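Local structure of PduO-type ATP--cob(I)alamin adenosyltransferase (1WOZ) at residues S112-T117 and F154-V159; K44-D49 and S108-V113. The protein probably transfers an adenosyl group from ATP to the cobalt of cob(I)alamin, and assembles as a trimer of helical subunits. One frame throughout, in Å; residues are numbered along the deposited sequence.

Contact 1. Residues S112-T117 and F154-V159; sequences SVLHVT and FAMALV
Leu114 and His115 meet Ala157 where helices 109-134 and 140-163 pack antiparallel in the helical bundle of this PduO-type subunit. The axes of the two short segments approach to 8.6 Å at 170° between their N-to-C directions, and a CA separation of 5.6 Å for Leu114 and Ala157 marks the tightest pairing of the backbones. Along the first segment, Val113 serves another interface, packing on Phe40 of its own chain and on Phe40 of the second subunit. Leu114 follows and points at the partner helix. Its CB rests on Ala157 CB at 3.9 Å, while branch CD1 lies over the backbone, 3.9 Å from Met156 O, and also touches Met156 CB. From Met156, a selenomethionine here, the extended chain beyond CG leads away to Met50, Asp53 and Leu54 of helix 48-69. His115 carries the other half of the contact. Its CG stands beside the backbone N and anti to the carbonyl carbon (chi1 -83°), which sends the imidazole out along the flank of helix 140-163 until Ala157 lies over one face. Evidence for a CH-pi contact is direct: Ala157 CB stands 3.8 Å from the His115 ring centroid, 24° off the ring normal, displaced toward the rim nearest NE2. Phe154 approaches the same imidazole near its plane, CD2 at 4.0 Å from His115 CE1; the two rings meet obliquely, centroids 6.0 Å apart. His115 ND1 is hydrogen-bonded to NE of Arg118, which probably limits rotation of the imidazole. Within helix 109-134, Thr117 OG1 closes the segment with a 2.8 Å hydrogen bond to Val113 O, reaching that carbonyl from the face opposite Thr117 N.

Contact 2. Residues K44-D49 and S108-V113; sequences KIPWED and SEEASV
Glu110 packs its aliphatic part against the loop that joins helices 23-44 and 48-69. Its CB and CG lie against the six-membered ring of Trp47, with CB 3.7 Å from Trp47 CZ3, and CG also approaches Lys44 O at 3.4 Å. A bend at chi2 (87°) turns the carboxylate back over the loop, bringing OE2 to 3.9 Å from Pro46 CD; the stronger partner of OE2 is Arg164, in a salt bridge. Lys44 and Glu109 form a second polar pair, NZ to OE1 at 2.8 Å, but this hydrogen bond is weak and the position of OE1 uncertain. Both groups have stronger partners across the assembly: Lys44 NZ pairs with Glu109 of the third subunit, and Glu109 OE1 with Lys44 of the second.

Farther out, Pro46 CG lies 3.7 Å above the Trp47 ring, over its centre, and Arg163 makes a cation-pi contact with the indole. On the helix side, Ser108 OG accepts from Ala111 N at 3.1 Å, with an N-H...O angle of 163°. Ser108 O takes both Ser112 N and Ser112 OG, from opposite faces of its carbonyl plane. These bonds fix the first turn that presents Glu109 and Glu110: a serine N-cap opening a helix of the bundle, set beside intersubunit salt bridges of the trimer.

Contacts 1 and 2 follow one another along helix 109-134, sharing Ser112 and Val113, and their centres lie 8 Å apart. The start of the helix faces the loop in contact 2; the next turn packs on helix 140-163 in contact 1. They join directly through Leu114 CD2, 3.7 Å from Ile45 CD1, and through Ala111 CB, 3.4 Å from Ala157 O. Ser112 and Val113 also pack on the second subunit, so intrachain and intersubunit packing meet at the shared turn. A bound polyether molecule comes to about 9 Å from the Phe154 side chain, too far for direct contact with it.

Contact 1. Residues S112-T117 and F154-V159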
loop_
_atom_site.group_PDB
_atom_site.type_symbol
_atom_site.label_atom_id
_atom_site.label_comp_id
_atom_site.label_asym_id
_atom_site.label_seq_id
_atom_site.Cartn_x
_atom_site.Cartn_y
_atom_site.Cartn_z
ATOM N N SER A 112 0.602 0.999 14.067
ATOM C CA SER A 112 -0.174 1.211 12.846
ATOM C C SER A 112 0.601 0.785 11.611
ATOM O O SER A 112 0.036 0.142 10.729
ATOM C CB SER A 112 -0.598 2.684 12.703
ATOM O OG SER A 112 -1.469 3.054 13.762
ATOM N N VAL A 113 1.887 1.132 11.535
ATOM C CA VAL A 113 2.656 0.736 10.363
ATOM C C VAL A 113 2.857 -0.775 10.341
ATOM O O VAL A 113 2.913 -1.388 9.259
ATOM C CB VAL A 113 4.005 1.476 10.283
ATOM C CG1 VAL A 113 4.728 1.098 8.981
ATOM C CG2 VAL A 113 3.759 2.977 10.270
ATOM N N LEU A 114 2.958 -1.385 11.526
ATOM C CA LEU A 114 3.085 -2.848 11.612
ATOM C C LEU A 114 1.810 -3.531 11.117
ATOM O O LEU A 114 1.881 -4.576 10.455
ATOM C CB LEU A 114 3.396 -3.283 13.056
ATOM C CG LEU A 114 4.881 -2.984 13.418
ATOM C CD1 LEU A 114 5.061 -3.009 14.942
ATOM C CD2 LEU A 114 5.817 -4.005 12.757
ATOM N N HIS A 115 0.645 -2.957 11.441
ATOM C CA HIS A 115 -0.613 -3.527 10.973
ATOM C C HIS A 115 -0.751 -3.379 9.457
ATOM O O HIS A 115 -1.306 -4.254 8.784
ATOM C CB HIS A 115 -1.813 -2.857 11.660
ATOM C CG HIS A 115 -2.123 -3.439 12.999
ATOM N ND1 HIS A 115 -2.473 -4.763 13.161
ATOM C CD2 HIS A 115 -2.116 -2.891 14.242
ATOM C CE1 HIS A 115 -2.665 -5.009 14.446
ATOM N NE2 HIS A 115 -2.454 -3.891 15.123
ATOM N N VAL A 116 -0.291 -2.253 8.917
ATOM C CA VAL A 116 -0.360 -2.090 7.468
ATOM C C VAL A 116 0.519 -3.175 6.823
ATOM O O VAL A 116 0.123 -3.837 5.854
ATOM C CB VAL A 116 0.167 -0.700 7.024
ATOM C CG1 VAL A 116 0.456 -0.715 5.519
ATOM C CG2 VAL A 116 -0.858 0.396 7.377
ATOM N N THR A 117 1.712 -3.348 7.375
ATOM C CA THR A 117 2.659 -4.336 6.869
ATOM C C THR A 117 2.041 -5.738 6.991
ATOM O O THR A 117 2.137 -6.560 6.072
ATOM C CB THR A 117 3.984 -4.212 7.653
ATOM O OG1 THR A 117 4.458 -2.865 7.513
ATOM C CG2 THR A 117 5.052 -5.160 7.105
ATOM N N PHE A 154 1.563 -9.044 13.864
ATOM C CA PHE A 154 0.426 -8.759 14.753
ATOM C C PHE A 154 0.936 -8.697 16.199
ATOM O O PHE A 154 0.679 -7.738 16.921
ATOM C CB PHE A 154 -0.624 -9.869 14.581
ATOM C CG PHE A 154 -1.864 -9.681 15.420
ATOM C CD1 PHE A 154 -1.928 -10.189 16.710
ATOM C CD2 PHE A 154 -2.965 -8.991 14.918
ATOM C CE1 PHE A 154 -3.083 -10.016 17.505
ATOM C CE2 PHE A 154 -4.129 -8.805 15.696
ATOM C CZ PHE A 154 -4.184 -9.321 16.996
ATOM N N ALA A 155 1.703 -9.702 16.616
ATOM C CA ALA A 155 2.222 -9.704 17.984
ATOM C C ALA A 155 3.120 -8.515 18.240
ATOM O O ALA A 155 3.115 -7.940 19.338
ATOM C CB ALA A 155 2.978 -11.025 18.263
HETATM N N MSE A 156 3.887 -8.114 17.223
HETATM C CA MSE A 156 4.758 -6.971 17.404
HETATM C C MSE A 156 3.941 -5.695 17.554
HETATM O O MSE A 156 4.318 -4.815 18.311
HETATM C CB MSE A 156 5.721 -6.811 16.218
HETATM C CG MSE A 156 6.771 -7.889 16.102
HETATM SE SE MSE A 156 7.840 -7.410 14.519
HETATM C CE MSE A 156 9.381 -8.576 14.769
ATOM N N ALA A 157 2.834 -5.588 16.825
ATOM C CA ALA A 157 1.993 -4.394 16.916
ATOM C C ALA A 157 1.383 -4.269 18.324
ATOM O O ALA A 157 1.228 -3.159 18.840
ATOM C CB ALA A 157 0.880 -4.438 15.841
ATOM N N LEU A 158 1.045 -5.402 18.943
ATOM C CA LEU A 158 0.505 -5.384 20.313
ATOM C C LEU A 158 1.563 -4.841 21.281
ATOM O O LEU A 158 1.260 -4.021 22.163
ATOM C CB LEU A 158 0.132 -6.804 20.776
ATOM C CG LEU A 158 -0.891 -7.576 19.941
ATOM C CD1 LEU A 158 -1.100 -8.959 20.557
ATOM C CD2 LEU A 158 -2.212 -6.784 19.868
ATOM N N VAL A 159 2.798 -5.319 21.132
ATOM C CA VAL A 159 3.875 -4.875 21.996
ATOM C C VAL A 159 4.202 -3.404 21.735
ATOM O O VAL A 159 4.482 -2.644 22.689
ATOM C CB VAL A 159 5.143 -5.767 21.833
ATOM C CG1 VAL A 159 6.330 -5.127 22.568
ATOM C CG2 VAL A 159 4.865 -7.176 22.431
#

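Contact 2. Residues K44-D49 and S108-V113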
loop_
_atom_site.group_PDB
_atom_site.type_symbol
_atom_site.label_atom_id
_atom_site.label_comp_id
_atom_site.label_asym_id
_atom_site.label_seq_id
_atom_site.Cartn_x
_atom_site.Cartn_y
_atom_site.Cartn_z
ATOM N N LYS A 44 10.492 3.259 11.140
ATOM C CA LYS A 44 9.583 3.969 12.051
ATOM C C LYS A 44 9.542 3.397 13.475
ATOM O O LYS A 44 8.881 3.944 14.351
ATOM C CB LYS A 44 8.153 3.929 11.492
ATOM C CG LYS A 44 7.965 4.540 10.112
ATOM C CD LYS A 44 8.133 6.033 10.149
ATOM C CE LYS A 44 7.014 6.704 10.939
ATOM N NZ LYS A 44 7.186 8.191 10.961
ATOM N N ILE A 45 10.242 2.306 13.700
ATOM C CA ILE A 45 10.251 1.617 14.993
ATOM C C ILE A 45 11.590 1.856 15.696
ATOM O O ILE A 45 12.654 1.575 15.142
ATOM C CB ILE A 45 10.030 0.088 14.758
ATOM C CG1 ILE A 45 8.570 -0.166 14.360
ATOM C CG2 ILE A 45 10.389 -0.721 15.986
ATOM C CD1 ILE A 45 8.373 -1.592 13.790
ATOM N N PRO A 46 11.552 2.351 16.939
ATOM C CA PRO A 46 12.792 2.617 17.671
ATOM C C PRO A 46 13.371 1.446 18.468
ATOM O O PRO A 46 14.495 1.522 18.957
ATOM C CB PRO A 46 12.387 3.761 18.593
ATOM C CG PRO A 46 10.984 3.319 19.018
ATOM C CD PRO A 46 10.375 2.849 17.688
ATOM N N TRP A 47 12.632 0.360 18.599
ATOM C CA TRP A 47 13.103 -0.740 19.431
ATOM C C TRP A 47 14.021 -1.695 18.702
ATOM O O TRP A 47 13.681 -2.235 17.644
ATOM C CB TRP A 47 11.901 -1.471 20.013
ATOM C CG TRP A 47 10.933 -0.515 20.670
ATOM C CD1 TRP A 47 11.141 0.238 21.796
ATOM C CD2 TRP A 47 9.626 -0.173 20.198
ATOM N NE1 TRP A 47 10.043 1.027 22.051
ATOM C CE2 TRP A 47 9.097 0.797 21.088
ATOM C CE3 TRP A 47 8.853 -0.593 19.113
ATOM C CZ2 TRP A 47 7.834 1.359 20.918
ATOM C CZ3 TRP A 47 7.582 -0.031 18.940
ATOM C CH2 TRP A 47 7.088 0.934 19.841
ATOM N N GLU A 48 15.181 -1.931 19.296
ATOM C CA GLU A 48 16.184 -2.767 18.647
ATOM C C GLU A 48 15.804 -4.211 18.454
ATOM O O GLU A 48 16.242 -4.826 17.475
ATOM C CB GLU A 48 17.514 -2.699 19.410
ATOM C CG GLU A 48 18.149 -1.335 19.433
ATOM C CD GLU A 48 18.517 -0.830 18.063
ATOM O OE1 GLU A 48 18.986 -1.624 17.201
ATOM O OE2 GLU A 48 18.346 0.380 17.852
ATOM N N ASP A 49 15.006 -4.771 19.363
ATOM C CA ASP A 49 14.619 -6.156 19.196
ATOM C C ASP A 49 13.763 -6.352 17.971
ATOM O O ASP A 49 13.952 -7.325 17.228
ATOM C CB ASP A 49 13.920 -6.733 20.449
ATOM C CG ASP A 49 12.712 -5.905 20.938
ATOM O OD1 ASP A 49 12.443 -4.780 20.448
ATOM O OD2 ASP A 49 12.035 -6.409 21.858
ATOM N N SER A 108 -0.607 3.445 18.179
ATOM C CA SER A 108 0.634 4.200 17.996
ATOM C C SER A 108 1.015 4.149 16.516
ATOM O O SER A 108 0.558 3.278 15.784
ATOM C CB SER A 108 1.776 3.592 18.819
ATOM O OG SER A 108 1.979 2.229 18.488
ATOM N N GLU A 109 1.833 5.092 16.066
ATOM C CA GLU A 109 2.233 5.065 14.654
ATOM C C GLU A 109 3.024 3.771 14.401
ATOM O O GLU A 109 2.926 3.186 13.321
ATOM C CB GLU A 109 3.071 6.313 14.305
ATOM C CG GLU A 109 3.370 6.430 12.797
ATOM C CD GLU A 109 4.056 7.730 12.426
ATOM O OE1 GLU A 109 4.421 7.875 11.239
ATOM O OE2 GLU A 109 4.221 8.601 13.308
ATOM N N GLU A 110 3.793 3.319 15.398
ATOM C CA GLU A 110 4.565 2.083 15.258
ATOM C C GLU A 110 3.652 0.869 15.050
ATOM O O GLU A 110 3.851 0.075 14.115
ATOM C CB GLU A 110 5.451 1.839 16.487
ATOM C CG GLU A 110 6.579 2.840 16.642
ATOM C CD GLU A 110 6.182 4.092 17.405
ATOM O OE1 GLU A 110 4.987 4.273 17.718
ATOM O OE2 GLU A 110 7.084 4.911 17.691
ATOM N N ALA A 111 2.648 0.718 15.910
ATOM C CA ALA A 111 1.718 -0.394 15.750
ATOM C C ALA A 111 0.932 -0.236 14.433
ATOM O O ALA A 111 0.633 -1.225 13.759
ATOM C CB ALA A 111 0.738 -0.447 16.928
ATOM N N SER A 112 0.602 0.999 14.067
ATOM C CA SER A 112 -0.174 1.211 12.846
ATOM C C SER A 112 0.601 0.785 11.611
ATOM O O SER A 112 0.036 0.142 10.729
ATOM C CB SER A 112 -0.598 2.684 12.703
ATOM O OG SER A 112 -1.469 3.054 13.762
ATOM N N VAL A 113 1.887 1.132 11.535
ATOM C CA VAL A 113 2.656 0.736 10.363
ATOM C C VAL A 113 2.857 -0.775 10.341
ATOM O O VAL A 113 2.913 -1.388 9.259
ATOM C CB VAL A 113 4.005 1.476 10.283
ATOM C CG1 VAL A 113 4.728 1.098 8.981
ATOM C CG2 VAL A 113 3.759 2.977 10.270
#